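PDB 3FHD: ORF 37 from Human herpesvirus 8 type M, which cuts single- and double-stranded DNA as an endonuclease and exonuclease, helping process non-linear or branched viral DNA intermediates so that mature unit-length genomes are produced. Local coordinates for residues 69-82 with 490-502. Residues are numbered along the deposited sequence; the frame is centred on the assembly and turned at random.
Sequences RDWCAQAKIQPSMP and FPYIKWDFSYLSA
A lysine held by backbone carbonyls joins two distant parts of this alkaline nuclease chain: K494 reaches C72, at the end of the helix 66-72 region, and Q74 in the turn after it. Its side chain runs straight at first and then bends twice, placing K494 NZ 3.0 Å from both C72 O and Q74 O. The two bonds differ in approach: NZ lies nearly in line with the C72 carbonyl but stands above the plane of Q74's, whose other face takes I77 N within a type I turn. A water ties the same corner together, donating to C72 O and I77 O and accepting from K494 N. Next to it, R69 lays its guanidinium over one face of the Y492 ring, an off-centre cation-pi stack with planes 27° apart; L63 O and K64 O of helix 59-64 accept from Y492 OH and R69 NE respectively.

Here the chain's N-terminal helical region meets its C-terminal tail, well away from the magnesium site, and the loops run alongside one another. D496 N donates to P79 O over 2.8 Å, nearly straight at 173°. The P79 ring touches I493, whose CG2 sits over the centre of the W495 ring. Beyond, M81 CB packs on L500 CD1 at 3.8 Å, while M81 CG lies beside W495 CZ3 and at the edge of F497, with W482 of helix 468-489 backing both M81 and F497. P82, after a cis peptide bond, sets its CD 3.6 Å from Y499 CD2.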
loop_
_atom_site.group_PDB
_atom_site.type_symbol
_atom_site.label_atom_id
_atom_site.label_comp_id
_atom_site.label_asym_id
_atom_site.label_seq_id
_atom_site.Cartn_x
_atom_site.Cartn_y
_atom_site.Cartn_z
ATOM N N ARG A 69 17.210 -10.127 24.159
ATOM C CA ARG A 69 16.700 -10.207 25.541
ATOM C C ARG A 69 17.800 -9.929 26.555
ATOM O O ARG A 69 17.612 -9.154 27.506
ATOM C CB ARG A 69 16.120 -11.600 25.817
ATOM C CG ARG A 69 14.767 -11.891 25.168
ATOM C CD ARG A 69 14.333 -13.312 25.534
ATOM N NE ARG A 69 13.029 -13.678 24.981
ATOM C CZ ARG A 69 11.865 -13.471 25.589
ATOM N NH1 ARG A 69 11.804 -12.846 26.767
ATOM N NH2 ARG A 69 10.751 -13.878 24.999
ATOM N N ASP A 70 18.946 -10.593 26.348
ATOM C CA ASP A 70 20.138 -10.435 27.174
ATOM C C ASP A 70 20.696 -9.011 27.176
ATOM O O ASP A 70 21.040 -8.482 28.230
ATOM C CB ASP A 70 21.233 -11.407 26.710
ATOM C CG ASP A 70 20.918 -12.872 27.040
ATOM O OD1 ASP A 70 19.925 -13.160 27.755
ATOM O OD2 ASP A 70 21.681 -13.751 26.573
ATOM N N TRP A 71 20.821 -8.425 25.986
ATOM C CA TRP A 71 21.233 -7.030 25.791
ATOM C C TRP A 71 20.256 -6.080 26.478
ATOM O O TRP A 71 20.677 -5.147 27.171
ATOM C CB TRP A 71 21.300 -6.741 24.278
ATOM C CG TRP A 71 21.521 -5.304 23.856
ATOM C CD1 TRP A 71 22.615 -4.523 24.117
ATOM C CD2 TRP A 71 20.634 -4.497 23.058
ATOM N NE1 TRP A 71 22.447 -3.275 23.552
ATOM C CE2 TRP A 71 21.243 -3.234 22.901
ATOM C CE3 TRP A 71 19.373 -4.714 22.492
ATOM C CZ2 TRP A 71 20.640 -2.190 22.190
ATOM C CZ3 TRP A 71 18.778 -3.687 21.782
ATOM C CH2 TRP A 71 19.425 -2.429 21.637
ATOM N N CYS A 72 18.958 -6.336 26.295
ATOM C CA CYS A 72 17.893 -5.498 26.849
ATOM C C CYS A 72 17.802 -5.572 28.365
ATOM O O CYS A 72 17.275 -4.654 28.998
ATOM C CB CYS A 72 16.524 -5.835 26.222
ATOM S SG CYS A 72 16.346 -5.161 24.599
ATOM N N ALA A 73 18.317 -6.661 28.941
ATOM C CA ALA A 73 18.319 -6.838 30.392
ATOM C C ALA A 73 19.200 -5.808 31.101
ATOM O O ALA A 73 18.994 -5.541 32.269
ATOM C CB ALA A 73 18.769 -8.254 30.756
ATOM N N GLN A 74 20.176 -5.231 30.402
ATOM C CA GLN A 74 21.111 -4.272 31.018
ATOM C C GLN A 74 20.441 -2.953 31.419
ATOM O O GLN A 74 19.610 -2.427 30.679
ATOM C CB GLN A 74 22.248 -3.960 30.060
ATOM C CG GLN A 74 23.138 -5.130 29.772
ATOM C CD GLN A 74 24.155 -4.791 28.721
ATOM O OE1 GLN A 74 25.298 -4.484 29.035
ATOM N NE2 GLN A 74 23.740 -4.807 27.466
ATOM N N ALA A 75 20.812 -2.420 32.587
ATOM C CA ALA A 75 20.256 -1.147 33.080
ATOM C C ALA A 75 20.385 0.036 32.099
ATOM O O ALA A 75 19.444 0.821 31.935
ATOM C CB ALA A 75 20.879 -0.784 34.425
ATOM N N LYS A 76 21.547 0.162 31.467
ATOM C CA LYS A 76 21.835 1.262 30.540
ATOM C C LYS A 76 21.046 1.208 29.215
ATOM O O LYS A 76 20.858 2.230 28.558
ATOM C CB LYS A 76 23.350 1.329 30.253
ATOM C CG LYS A 76 23.946 0.091 29.546
ATOM C CD LYS A 76 25.490 0.120 29.536
ATOM C CE LYS A 76 26.051 -1.050 28.712
ATOM N NZ LYS A 76 27.554 -1.116 28.634
ATOM N N ILE A 77 20.596 0.025 28.821
ATOM C CA ILE A 77 20.003 -0.140 27.496
ATOM C C ILE A 77 18.523 0.252 27.479
ATOM O O ILE A 77 17.676 -0.400 28.099
ATOM C CB ILE A 77 20.268 -1.566 26.934
ATOM C CG1 ILE A 77 21.788 -1.849 26.844
ATOM C CG2 ILE A 77 19.548 -1.790 25.588
ATOM C CD1 ILE A 77 22.615 -0.856 25.974
ATOM N N GLN A 78 18.230 1.339 26.763
ATOM C CA GLN A 78 16.861 1.802 26.551
ATOM C C GLN A 78 16.618 2.071 25.037
ATOM O O GLN A 78 16.749 3.201 24.558
ATOM C CB GLN A 78 16.588 3.033 27.427
ATOM C CG GLN A 78 16.733 2.732 28.945
ATOM C CD GLN A 78 17.167 3.927 29.799
ATOM O OE1 GLN A 78 17.289 5.061 29.321
ATOM N NE2 GLN A 78 17.405 3.665 31.076
ATOM N N PRO A 79 16.293 1.009 24.277
ATOM C CA PRO A 79 16.193 1.071 22.810
ATOM C C PRO A 79 15.154 2.068 22.276
ATOM O O PRO A 79 14.047 2.208 22.820
ATOM C CB PRO A 79 15.826 -0.367 22.422
ATOM C CG PRO A 79 16.302 -1.180 23.532
ATOM C CD PRO A 79 16.031 -0.352 24.763
ATOM N N SER A 80 15.542 2.755 21.208
ATOM C CA SER A 80 14.765 3.818 20.595
ATOM C C SER A 80 14.344 3.411 19.163
ATOM O O SER A 80 15.046 2.632 18.514
ATOM C CB SER A 80 15.658 5.061 20.531
ATOM O OG SER A 80 15.039 6.119 19.846
ATOM N N MET A 81 13.210 3.936 18.691
ATOM C CA MET A 81 12.844 3.885 17.273
ATOM C C MET A 81 13.079 5.256 16.616
ATOM O O MET A 81 12.798 6.297 17.244
ATOM C CB MET A 81 11.395 3.438 17.099
ATOM C CG MET A 81 11.106 2.035 17.655
ATOM S SD MET A 81 11.746 0.638 16.665
ATOM C CE MET A 81 10.493 0.580 15.376
ATOM N N PRO A 82 13.577 5.275 15.364
ATOM C CA PRO A 82 13.713 4.122 14.461
ATOM C C PRO A 82 15.002 3.277 14.586
ATOM O O PRO A 82 15.179 2.352 13.789
ATOM C CB PRO A 82 13.668 4.790 13.102
ATOM C CG PRO A 82 14.427 6.096 13.341
ATOM C CD PRO A 82 14.054 6.522 14.723
ATOM N N PHE A 490 6.476 -6.849 24.211
ATOM C CA PHE A 490 7.884 -7.030 24.523
ATOM C C PHE A 490 8.103 -6.216 25.802
ATOM O O PHE A 490 8.801 -5.196 25.786
ATOM C CB PHE A 490 8.788 -6.528 23.369
ATOM C CG PHE A 490 8.343 -6.981 21.990
ATOM C CD1 PHE A 490 8.714 -8.229 21.489
ATOM C CD2 PHE A 490 7.557 -6.138 21.183
ATOM C CE1 PHE A 490 8.298 -8.658 20.172
ATOM C CE2 PHE A 490 7.130 -6.555 19.894
ATOM C CZ PHE A 490 7.517 -7.843 19.403
ATOM N N PRO A 491 7.490 -6.665 26.911
ATOM C CA PRO A 491 7.488 -5.861 28.138
ATOM C C PRO A 491 8.865 -5.762 28.811
ATOM O O PRO A 491 9.050 -4.938 29.725
ATOM C CB PRO A 491 6.486 -6.600 29.051
ATOM C CG PRO A 491 6.488 -8.021 28.553
ATOM C CD PRO A 491 6.777 -7.949 27.072
ATOM N N TYR A 492 9.800 -6.607 28.374
ATOM C CA TYR A 492 11.162 -6.663 28.926
ATOM C C TYR A 492 12.082 -5.640 28.266
ATOM O O TYR A 492 13.262 -5.565 28.619
ATOM C CB TYR A 492 11.770 -8.065 28.760
ATOM C CG TYR A 492 11.681 -8.583 27.342
ATOM C CD1 TYR A 492 10.580 -9.339 26.939
ATOM C CD2 TYR A 492 12.657 -8.271 26.388
ATOM C CE1 TYR A 492 10.454 -9.791 25.659
ATOM C CE2 TYR A 492 12.542 -8.732 25.075
ATOM C CZ TYR A 492 11.435 -9.492 24.730
ATOM O OH TYR A 492 11.287 -9.969 23.474
ATOM N N ILE A 493 11.559 -4.889 27.287
ATOM C CA ILE A 493 12.334 -3.860 26.580
ATOM C C ILE A 493 12.076 -2.465 27.154
ATOM O O ILE A 493 10.930 -1.984 27.171
ATOM C CB ILE A 493 12.057 -3.857 25.013
ATOM C CG1 ILE A 493 12.490 -5.173 24.360
ATOM C CG2 ILE A 493 12.802 -2.683 24.322
ATOM C CD1 ILE A 493 12.301 -5.223 22.805
ATOM N N LYS A 494 13.141 -1.795 27.598
ATOM C CA LYS A 494 13.001 -0.451 28.141
ATOM C C LYS A 494 12.902 0.616 27.055
ATOM O O LYS A 494 13.778 1.472 26.947
ATOM C CB LYS A 494 14.132 -0.137 29.127
ATOM C CG LYS A 494 14.135 -1.031 30.360
ATOM C CD LYS A 494 15.194 -0.596 31.387
ATOM C CE LYS A 494 16.584 -1.180 31.085
ATOM N NZ LYS A 494 16.617 -2.684 31.131
ATOM N N TRP A 495 11.820 0.555 26.269
ATOM C CA TRP A 495 11.603 1.441 25.123
ATOM C C TRP A 495 11.777 2.903 25.534
ATOM O O TRP A 495 11.227 3.329 26.572
ATOM C CB TRP A 495 10.181 1.276 24.568
ATOM C CG TRP A 495 9.839 -0.086 24.069
ATOM C CD1 TRP A 495 9.117 -1.048 24.717
ATOM C CD2 TRP A 495 10.176 -0.626 22.792
ATOM N NE1 TRP A 495 8.972 -2.160 23.918
ATOM C CE2 TRP A 495 9.625 -1.936 22.732
ATOM C CE3 TRP A 495 10.888 -0.127 21.680
ATOM C CZ2 TRP A 495 9.772 -2.763 21.617
ATOM C CZ3 TRP A 495 11.037 -0.961 20.551
ATOM C CH2 TRP A 495 10.479 -2.259 20.531
ATOM N N ASP A 496 12.547 3.644 24.734
ATOM C CA ASP A 496 12.687 5.086 24.876
ATOM C C ASP A 496 12.004 5.688 23.660
ATOM O O ASP A 496 12.559 5.684 22.560
ATOM C CB ASP A 496 14.175 5.494 24.981
ATOM C CG ASP A 496 14.381 7.017 25.082
ATOM O OD1 ASP A 496 13.524 7.785 24.607
ATOM O OD2 ASP A 496 15.406 7.459 25.650
ATOM N N PHE A 497 10.774 6.167 23.849
ATOM C CA PHE A 497 9.981 6.675 22.734
ATOM C C PHE A 497 10.065 8.221 22.582
ATOM O O PHE A 497 9.297 8.825 21.811
ATOM C CB PHE A 497 8.519 6.198 22.852
ATOM C CG PHE A 497 8.317 4.710 22.593
ATOM C CD1 PHE A 497 8.917 4.075 21.497
ATOM C CD2 PHE A 497 7.483 3.958 23.429
ATOM C CE1 PHE A 497 8.702 2.702 21.249
ATOM C CE2 PHE A 497 7.259 2.604 23.194
ATOM C CZ PHE A 497 7.865 1.972 22.106
ATOM N N SER A 498 11.009 8.841 23.306
ATOM C CA SER A 498 11.339 10.273 23.136
ATOM C C SER A 498 11.439 10.680 21.664
ATOM O O SER A 498 10.744 11.602 21.221
ATOM C CB SER A 498 12.653 10.636 23.849
ATOM O OG SER A 498 12.602 10.294 25.224
ATOM N N TYR A 499 12.286 9.981 20.908
ATOM C CA TYR A 499 12.514 10.330 19.503
ATOM C C TYR A 499 11.267 10.111 18.653
ATOM O O TYR A 499 10.971 10.906 17.755
ATOM C CB TYR A 499 13.713 9.565 18.901
ATOM C CG TYR A 499 14.168 10.146 17.572
ATOM C CD1 TYR A 499 15.085 11.211 17.531
ATOM C CD2 TYR A 499 13.661 9.666 16.366
ATOM C CE1 TYR A 499 15.495 11.774 16.311
ATOM C CE2 TYR A 499 14.060 10.215 15.139
ATOM C CZ TYR A 499 14.981 11.266 15.122
ATOM O OH TYR A 499 15.381 11.807 13.921
ATOM N N LEU A 500 10.547 9.025 18.943
ATOM C CA LEU A 500 9.362 8.625 18.177
ATOM C C LEU A 500 8.244 9.669 18.228
ATOM O O LEU A 500 7.641 10.002 17.194
ATOM C CB LEU A 500 8.849 7.264 18.665
ATOM C CG LEU A 500 7.915 6.478 17.748
ATOM C CD1 LEU A 500 8.683 5.982 16.532
ATOM C CD2 LEU A 500 7.275 5.310 18.490
ATOM N N SER A 501 7.977 10.175 19.436
ATOM C CA SER A 501 6.983 11.236 19.644
ATOM C C SER A 501 7.402 12.591 19.058
ATOM O O SER A 501 6.545 13.448 18.810
ATOM C CB SER A 501 6.591 11.366 21.131
ATOM O OG SER A 501 7.705 11.210 21.990
ATOM N N ALA A 502 8.705 12.783 18.837
ATOM C CA ALA A 502 9.202 13.953 18.100
ATOM C C ALA A 502 8.759 13.929 16.632
ATOM O O ALA A 502 8.444 14.972 16.054
ATOM C CB ALA A 502 10.721 14.061 18.199
HETATM O O HOH W 1 15.981 -2.633 27.537
HETATM O O HOH W 2 17.380 5.553 24.968
HETATM O O HOH W 3 12.059 6.782 19.819
#